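11R-lipoxygenase (Gersemia fruticosa, PDB 3VF1) is a calcium-dependent lipoxygenase with one non-heme iron per subunit that probably inserts molecular oxygen into polyunsaturated fatty acids. Local coordinates at residues K163-G168 and G179-E184; E184-L189 and I431-R436. All blocks are in the same frame, centred on the assembly; numbering follows the deposited sequence.

Interaction 1: residues K163-G168 and G179-E184; sequences KLYKWG and GFVDAE
Phe180 has its CG between the backbone N and the carbonyl carbon (chi1 55°), which turns the ring so that one face lies against Gly168. Trp167 has its CG beside its backbone N (chi1 -67°), and although its CB starts off away from the other segment, the six-membered ring swings back until CE3 is 3.6 Å from Phe180 O. The backbones meet in a single bridge between Trp167 and Val181. Gly168 N donates to Phe180 O at 2.7 Å and nearly straight (166°), while Asp182 N reaches Lys166 O at 3.0 Å by a more bent bond, from above the carbonyl plane. Phe180 O also receives a CA-H...O contact from Trp167. One water extends the pairing, donating to Gly168 O and accepting from Phe180 N. Gly168 CA sits 4.2 Å from the Phe180 ring centroid, over its face, a CH-pi contact; a CB at this position would clash with Phe180 CE2 and Val181 O. Replacing Phe180 with an alanine would probably open a gap over the glycine and take away its CH-pi partner. Beyond the pair, Trp167 NE1 bonds Asp533, Val181 N bonds Glu401, and Arg436 packs on Phe180. The chemistry is thus mainly backbone-to-backbone: each segment supplies one donor and one acceptor to the direct bonds, and the aromatic rings pack against peptide groups, so the chain leaving helix 148-164 is pinned to its own return beside helix 369-410, which carries two of the iron ligands.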
ATOM      1  N   LYS A 163       8.439 -16.638  17.736  1.00 50.71           N
ATOM      2  CA  LYS A 163       8.367 -18.023  17.285  1.00 51.87           C
ATOM      3  C   LYS A 163       7.345 -18.194  16.164  1.00 51.20           C
ATOM      4  O   LYS A 163       7.430 -19.135  15.374  1.00 53.01           O
ATOM      5  CB  LYS A 163       8.017 -18.942  18.456  1.00 55.21           C
ATOM      6  CG  LYS A 163       9.024 -18.896  19.594  1.00 56.02           C
ATOM      7  CD  LYS A 163       8.643 -19.849  20.715  1.00 61.24           C
ATOM      8  CE  LYS A 163       9.678 -19.835  21.829  1.00 62.21           C
ATOM      9  NZ  LYS A 163       9.323 -20.765  22.936  1.00 75.50           N
ATOM     10  N   LEU A 164       6.383 -17.279  16.100  1.00 46.61           N
ATOM     11  CA  LEU A 164       5.327 -17.345  15.097  1.00 46.85           C
ATOM     12  C   LEU A 164       5.659 -16.511  13.864  1.00 48.20           C
ATOM     13  O   LEU A 164       5.233 -16.836  12.754  1.00 46.79           O
ATOM     14  CB  LEU A 164       4.004 -16.864  15.695  1.00 44.41           C
ATOM     15  CG  LEU A 164       3.467 -17.682  16.871  1.00 47.15           C
ATOM     16  CD1 LEU A 164       2.198 -17.051  17.425  1.00 44.63           C
ATOM     17  CD2 LEU A 164       3.213 -19.123  16.455  1.00 46.29           C
ATOM     18  N   TYR A 165       6.421 -15.438  14.062  1.00 46.10           N
ATOM     19  CA  TYR A 165       6.725 -14.506  12.982  1.00 41.53           C
ATOM     20  C   TYR A 165       8.221 -14.456  12.689  1.00 42.31           C
ATOM     21  O   TYR A 165       8.942 -13.617  13.224  1.00 46.45           O
ATOM     22  CB  TYR A 165       6.203 -13.112  13.336  1.00 40.68           C
ATOM     23  CG  TYR A 165       4.709 -13.073  13.576  1.00 38.55           C
ATOM     24  CD1 TYR A 165       3.819 -12.957  12.518  1.00 41.37           C
ATOM     25  CD2 TYR A 165       4.190 -13.157  14.860  1.00 39.93           C
ATOM     26  CE1 TYR A 165       2.452 -12.923  12.731  1.00 40.88           C
ATOM     27  CE2 TYR A 165       2.826 -13.122  15.085  1.00 40.08           C
ATOM     28  CZ  TYR A 165       1.962 -13.006  14.018  1.00 40.58           C
ATOM     29  OH  TYR A 165       0.602 -12.974  14.234  1.00 41.04           O
ATOM     30  N   LYS A 166       8.677 -15.362  11.830  1.00 43.36           N
ATOM     31  CA  LYS A 166      10.083 -15.437  11.451  1.00 41.61           C
ATOM     32  C   LYS A 166      10.308 -14.738  10.117  1.00 41.14           C
ATOM     33  O   LYS A 166       9.357 -14.471   9.381  1.00 42.49           O
ATOM     34  CB  LYS A 166      10.515 -16.899  11.329  1.00 44.35           C
ATOM     35  CG  LYS A 166      10.133 -17.771  12.519  1.00 49.90           C
ATOM     36  CD  LYS A 166      11.300 -17.981  13.472  1.00 60.35           C
ATOM     37  CE  LYS A 166      11.892 -16.663  13.941  1.00 62.77           C
ATOM     38  NZ  LYS A 166      12.798 -16.849  15.112  1.00 60.20           N
ATOM     39  N   TRP A 167      11.567 -14.443   9.807  1.00 37.88           N
ATOM     40  CA  TRP A 167      11.922 -13.894   8.503  1.00 39.45           C
ATOM     41  C   TRP A 167      11.991 -15.010   7.464  1.00 39.51           C
ATOM     42  O   TRP A 167      12.755 -15.962   7.611  1.00 44.73           O
ATOM     43  CB  TRP A 167      13.263 -13.162   8.568  1.00 38.78           C
ATOM     44  CG  TRP A 167      13.236 -11.924   9.409  1.00 41.79           C
ATOM     45  CD1 TRP A 167      13.815 -11.751  10.631  1.00 40.71           C
ATOM     46  CD2 TRP A 167      12.594 -10.684   9.090  1.00 41.18           C
ATOM     47  NE1 TRP A 167      13.575 -10.480  11.094  1.00 41.79           N
ATOM     48  CE2 TRP A 167      12.828  -9.805  10.165  1.00 41.71           C
ATOM     49  CE3 TRP A 167      11.846 -10.233   7.999  1.00 39.59           C
ATOM     50  CZ2 TRP A 167      12.339  -8.500  10.181  1.00 39.27           C
ATOM     51  CZ3 TRP A 167      11.362  -8.936   8.018  1.00 38.47           C
ATOM     52  CH2 TRP A 167      11.610  -8.085   9.101  1.00 37.73           C
ATOM     53  N   GLY A 168      11.184 -14.887   6.415  1.00 39.82           N
ATOM     54  CA  GLY A 168      11.115 -15.897   5.375  1.00 41.01           C
ATOM     55  C   GLY A 168      12.432 -16.138   4.661  1.00 41.34           C
ATOM     56  O   GLY A 168      13.279 -15.249   4.571  1.00 39.44           O
ATOM     57  N   GLY A 179      13.031  -7.920   3.311  1.00 34.31           N
ATOM     58  CA  GLY A 179      12.682  -9.092   4.090  1.00 32.48           C
ATOM     59  C   GLY A 179      11.182  -9.303   4.065  1.00 34.15           C
ATOM     60  O   GLY A 179      10.428  -8.396   3.710  1.00 36.39           O
ATOM     61  N   PHE A 180      10.742 -10.498   4.437  1.00 32.67           N
ATOM     62  CA  PHE A 180       9.321 -10.816   4.440  1.00 32.90           C
ATOM     63  C   PHE A 180       9.016 -11.886   5.479  1.00 35.83           C
ATOM     64  O   PHE A 180       9.923 -12.545   5.982  1.00 36.32           O
ATOM     65  CB  PHE A 180       8.875 -11.279   3.050  1.00 35.54           C
ATOM     66  CG  PHE A 180       9.676 -12.428   2.503  1.00 35.82           C
ATOM     67  CD1 PHE A 180      10.938 -12.218   1.971  1.00 33.70           C
ATOM     68  CD2 PHE A 180       9.162 -13.715   2.511  1.00 35.15           C
ATOM     69  CE1 PHE A 180      11.678 -13.271   1.464  1.00 35.82           C
ATOM     70  CE2 PHE A 180       9.895 -14.773   2.002  1.00 34.54           C
ATOM     71  CZ  PHE A 180      11.154 -14.552   1.477  1.00 36.50           C
ATOM     72  N   VAL A 181       7.738 -12.048   5.806  1.00 35.45           N
ATOM     73  CA  VAL A 181       7.328 -13.036   6.795  1.00 38.68           C
ATOM     74  C   VAL A 181       7.460 -14.442   6.227  1.00 37.80           C
ATOM     75  O   VAL A 181       7.319 -14.648   5.021  1.00 38.18           O
ATOM     76  CB  VAL A 181       5.868 -12.822   7.243  1.00 38.57           C
ATOM     77  CG1 VAL A 181       4.901 -13.210   6.130  1.00 36.11           C
ATOM     78  CG2 VAL A 181       5.579 -13.623   8.502  1.00 37.18           C
ATOM     79  N   ASP A 182       7.734 -15.406   7.101  1.00 39.96           N
ATOM     80  CA  ASP A 182       7.821 -16.801   6.697  1.00 38.34           C
ATOM     81  C   ASP A 182       6.434 -17.434   6.719  1.00 40.09           C
ATOM     82  O   ASP A 182       5.874 -17.688   7.784  1.00 41.87           O
ATOM     83  CB  ASP A 182       8.758 -17.570   7.630  1.00 41.48           C
ATOM     84  CG  ASP A 182       8.913 -19.027   7.233  1.00 51.03           C
ATOM     85  OD1 ASP A 182       8.137 -19.499   6.374  1.00 50.60           O
ATOM     86  OD2 ASP A 182       9.808 -19.704   7.782  1.00 55.85           O
ATOM     87  N   ALA A 183       5.887 -17.680   5.533  1.00 39.81           N
ATOM     88  CA  ALA A 183       4.578 -18.307   5.405  1.00 38.57           C
ATOM     89  C   ALA A 183       4.421 -18.884   4.005  1.00 38.78           C
ATOM     90  O   ALA A 183       4.700 -18.211   3.014  1.00 44.47           O
ATOM     91  CB  ALA A 183       3.479 -17.300   5.690  1.00 42.14           C
ATOM     92  N   GLU A 184       3.975 -20.132   3.927  1.00 46.83           N
ATOM     93  CA  GLU A 184       3.831 -20.810   2.644  1.00 49.32           C
ATOM     94  C   GLU A 184       2.567 -20.349   1.929  1.00 48.55           C
ATOM     95  O   GLU A 184       2.545 -20.219   0.704  1.00 49.46           O
ATOM     96  CB  GLU A 184       3.799 -22.325   2.842  1.00 53.20           C
ATOM     97  CG  GLU A 184       3.792 -23.114   1.543  1.00 68.86           C
ATOM     98  CD  GLU A 184       3.958 -24.607   1.765  1.00 83.05           C
ATOM     99  OE1 GLU A 184       4.289 -25.007   2.901  1.00 76.20           O
ATOM    100  OE2 GLU A 184       3.758 -25.378   0.801  1.00 86.72           O
TER
HETATM  101  O   HOH W   1      12.885 -12.480   4.810  1.00 36.26           O

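Interaction 2: residues E184-L189 and I431-R436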
ATOM      1  N   GLU A 184       3.975 -20.132   3.927  1.00 46.83           N
ATOM      2  CA  GLU A 184       3.831 -20.810   2.644  1.00 49.32           C
ATOM      3  C   GLU A 184       2.567 -20.349   1.929  1.00 48.55           C
ATOM      4  O   GLU A 184       2.545 -20.219   0.704  1.00 49.46           O
ATOM      5  CB  GLU A 184       3.799 -22.325   2.842  1.00 53.20           C
ATOM      6  CG  GLU A 184       3.792 -23.114   1.543  1.00 68.86           C
ATOM      7  CD  GLU A 184       3.958 -24.607   1.765  1.00 83.05           C
ATOM      8  OE1 GLU A 184       4.289 -25.007   2.901  1.00 76.20           O
ATOM      9  OE2 GLU A 184       3.758 -25.378   0.801  1.00 86.72           O
ATOM     10  N   GLU A 185       1.517 -20.103   2.704  1.00 47.19           N
ATOM     11  CA  GLU A 185       0.249 -19.633   2.161  1.00 47.60           C
ATOM     12  C   GLU A 185      -0.444 -18.714   3.161  1.00 43.99           C
ATOM     13  O   GLU A 185      -0.059 -18.662   4.327  1.00 49.48           O
ATOM     14  CB  GLU A 185      -0.665 -20.816   1.833  1.00 51.98           C
ATOM     15  CG  GLU A 185      -0.039 -21.866   0.923  1.00 60.57           C
ATOM     16  CD  GLU A 185      -1.028 -22.947   0.526  1.00 78.99           C
ATOM     17  OE1 GLU A 185      -2.247 -22.720   0.682  1.00 75.82           O
ATOM     18  OE2 GLU A 185      -0.587 -24.020   0.062  1.00 80.32           O
ATOM     19  N   PRO A 186      -1.473 -17.983   2.708  1.00 46.65           N
ATOM     20  CA  PRO A 186      -2.212 -17.116   3.631  1.00 49.06           C
ATOM     21  C   PRO A 186      -2.757 -17.883   4.834  1.00 49.90           C
ATOM     22  O   PRO A 186      -2.844 -17.323   5.925  1.00 49.11           O
ATOM     23  CB  PRO A 186      -3.361 -16.587   2.768  1.00 45.62           C
ATOM     24  CG  PRO A 186      -2.845 -16.649   1.375  1.00 45.02           C
ATOM     25  CD  PRO A 186      -1.962 -17.860   1.324  1.00 47.61           C
ATOM     26  N   LYS A 187      -3.112 -19.148   4.631  1.00 51.78           N
ATOM     27  CA  LYS A 187      -3.683 -19.969   5.697  1.00 51.36           C
ATOM     28  C   LYS A 187      -2.644 -20.390   6.733  1.00 47.86           C
ATOM     29  O   LYS A 187      -2.976 -20.614   7.897  1.00 49.80           O
ATOM     30  CB  LYS A 187      -4.354 -21.215   5.114  1.00 53.29           C
ATOM     31  CG  LYS A 187      -5.719 -20.960   4.493  1.00 62.39           C
ATOM     32  CD  LYS A 187      -6.735 -20.553   5.550  1.00 69.31           C
ATOM     33  CE  LYS A 187      -8.141 -20.478   4.978  1.00 77.48           C
ATOM     34  NZ  LYS A 187      -9.144 -20.114   6.016  1.00 70.45           N
ATOM     35  N   SER A 188      -1.388 -20.500   6.312  1.00 45.65           N
ATOM     36  CA  SER A 188      -0.322 -20.923   7.217  1.00 46.89           C
ATOM     37  C   SER A 188       0.134 -19.790   8.134  1.00 46.07           C
ATOM     38  O   SER A 188       1.054 -19.964   8.933  1.00 47.90           O
ATOM     39  CB  SER A 188       0.869 -21.474   6.427  1.00 48.46           C
ATOM     40  OG  SER A 188       1.372 -20.514   5.517  1.00 50.87           O
ATOM     41  N   LEU A 189      -0.508 -18.632   8.016  1.00 47.85           N
ATOM     42  CA  LEU A 189      -0.222 -17.507   8.899  1.00 46.07           C
ATOM     43  C   LEU A 189      -1.044 -17.610  10.176  1.00 45.16           C
ATOM     44  O   LEU A 189      -2.099 -18.245  10.188  1.00 47.75           O
ATOM     45  CB  LEU A 189      -0.546 -16.182   8.203  1.00 45.85           C
ATOM     46  CG  LEU A 189       0.419 -15.686   7.128  1.00 41.96           C
ATOM     47  CD1 LEU A 189      -0.192 -14.506   6.388  1.00 41.20           C
ATOM     48  CD2 LEU A 189       1.753 -15.295   7.739  1.00 40.23           C
ATOM     49  N   ILE A 431      -1.820 -10.284   2.319  1.00 34.13           N
ATOM     50  CA  ILE A 431      -1.876  -9.984   0.890  1.00 33.57           C
ATOM     51  C   ILE A 431      -0.549 -10.261   0.183  1.00 34.01           C
ATOM     52  O   ILE A 431      -0.536 -10.707  -0.963  1.00 35.44           O
ATOM     53  CB  ILE A 431      -2.299  -8.521   0.619  1.00 34.04           C
ATOM     54  CG1 ILE A 431      -2.540  -8.301  -0.877  1.00 36.63           C
ATOM     55  CG2 ILE A 431      -1.242  -7.545   1.118  1.00 33.65           C
ATOM     56  CD1 ILE A 431      -3.579  -9.226  -1.480  1.00 39.46           C
ATOM     57  N   ASN A 432       0.563  -9.996   0.862  1.00 32.47           N
ATOM     58  CA  ASN A 432       1.880 -10.222   0.273  1.00 30.78           C
ATOM     59  C   ASN A 432       2.205 -11.705   0.137  1.00 33.26           C
ATOM     60  O   ASN A 432       2.894 -12.113  -0.795  1.00 34.24           O
ATOM     61  CB  ASN A 432       2.967  -9.529   1.093  1.00 31.16           C
ATOM     62  CG  ASN A 432       3.048  -8.046   0.811  1.00 32.31           C
ATOM     63  OD1 ASN A 432       2.160  -7.470   0.183  1.00 33.45           O
ATOM     64  ND2 ASN A 432       4.119  -7.418   1.275  1.00 31.58           N
ATOM     65  N   THR A 433       1.713 -12.510   1.073  1.00 34.02           N
ATOM     66  CA  THR A 433       1.907 -13.951   1.003  1.00 33.64           C
ATOM     67  C   THR A 433       1.158 -14.495  -0.204  1.00 36.84           C
ATOM     68  O   THR A 433       1.658 -15.363  -0.917  1.00 39.67           O
ATOM     69  CB  THR A 433       1.407 -14.659   2.274  1.00 39.85           C
ATOM     70  OG1 THR A 433       2.154 -14.202   3.410  1.00 37.27           O
ATOM     71  CG2 THR A 433       1.571 -16.166   2.144  1.00 39.24           C
ATOM     72  N   LEU A 434      -0.046 -13.975  -0.426  1.00 37.58           N
ATOM     73  CA  LEU A 434      -0.829 -14.333  -1.599  1.00 37.90           C
ATOM     74  C   LEU A 434      -0.125 -13.838  -2.857  1.00 41.82           C
ATOM     75  O   LEU A 434      -0.039 -14.553  -3.857  1.00 41.53           O
ATOM     76  CB  LEU A 434      -2.229 -13.723  -1.513  1.00 39.55           C
ATOM     77  CG  LEU A 434      -3.180 -14.056  -2.664  1.00 42.70           C
ATOM     78  CD1 LEU A 434      -3.582 -15.523  -2.620  1.00 46.82           C
ATOM     79  CD2 LEU A 434      -4.404 -13.159  -2.626  1.00 41.91           C
ATOM     80  N   GLY A 435       0.382 -12.610  -2.798  1.00 39.72           N
ATOM     81  CA  GLY A 435       1.089 -12.018  -3.918  1.00 40.13           C
ATOM     82  C   GLY A 435       2.285 -12.848  -4.345  1.00 39.26           C
ATOM     83  O   GLY A 435       2.544 -13.021  -5.536  1.00 42.74           O
ATOM     84  N   ARG A 436       3.015 -13.370  -3.366  1.00 37.30           N
ATOM     85  CA  ARG A 436       4.196 -14.175  -3.650  1.00 40.02           C
ATOM     86  C   ARG A 436       3.851 -15.475  -4.375  1.00 37.74           C
ATOM     87  O   ARG A 436       4.735 -16.149  -4.901  1.00 38.99           O
ATOM     88  CB  ARG A 436       4.960 -14.481  -2.359  1.00 37.01           C
ATOM     89  CG  ARG A 436       5.951 -13.398  -1.962  1.00 37.52           C
ATOM     90  CD  ARG A 436       6.758 -13.793  -0.736  1.00 36.77           C
ATOM     91  NE  ARG A 436       5.990 -13.654   0.499  1.00 38.40           N
ATOM     92  CZ  ARG A 436       5.864 -12.519   1.184  1.00 36.47           C
ATOM     93  NH1 ARG A 436       6.449 -11.404   0.762  1.00 37.02           N
ATOM     94  NH2 ARG A 436       5.144 -12.495   2.296  1.00 35.19           N
TER
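Thr433 pushes its methyl into the bend at Glu185 and Pro186: CG2 stands anti to the backbone N (chi1 -62° for OG1) and comes within 3.4 Å of Glu185 C and 3.6 Å of Pro186 N. The methyl therefore packs on the peptide joining these two residues, and Pro186 CD flanks it as the two side chains cross obliquely. The same rotation puts OG1 beside the backbone N of Thr433, where it bonds Met429 O one turn earlier in the helix, so the hydroxyl is paired within its own helix while the methyl faces the loop. Leu189 runs past Thr433 in the opposite direction, its CG beside its own backbone N (chi1 -75°) and its CD1 3.8 Å from Thr433 OG1. Pro186 CG also meets Leu434 CB at 4.2 Å; the Leu434 side chain also touches Phe204. The loop is held in shape from within, since Ser188 OG donates to Glu185 O at 2.6 Å and Ser188 N makes a weak bond to the same oxygen. Glu184 O bonds Asn437 farther along the helix. The contact is mainly van der Waals packing, without a direct hydrogen bond: Pro186 and Leu189 of the loop pack on Thr433 and Leu434 of the helix, so that the loop covers a helix that also bonds the backbone of the iron ligand His397, through Asn432 ND2.

In the fold
From the N terminus, the chain leaves helix 148-164 at the start of interaction 1, runs through ten residues without helix or strand, and returns at 179-184, closing a short loop. Interaction 2 opens where interaction 1 ends, at the shared Glu184, and spans 241 residues before helix 428-438 closes it. The two are in series, neither nested nor crossed, with centres 10 Å apart. They also touch: Ala183 CB lies 3.3 Å from Leu189 CD2. Together they tie the segment following helix 148-164 to helix 428-438, with Glu401 of helix 369-410 also forming a salt bridge with Arg436.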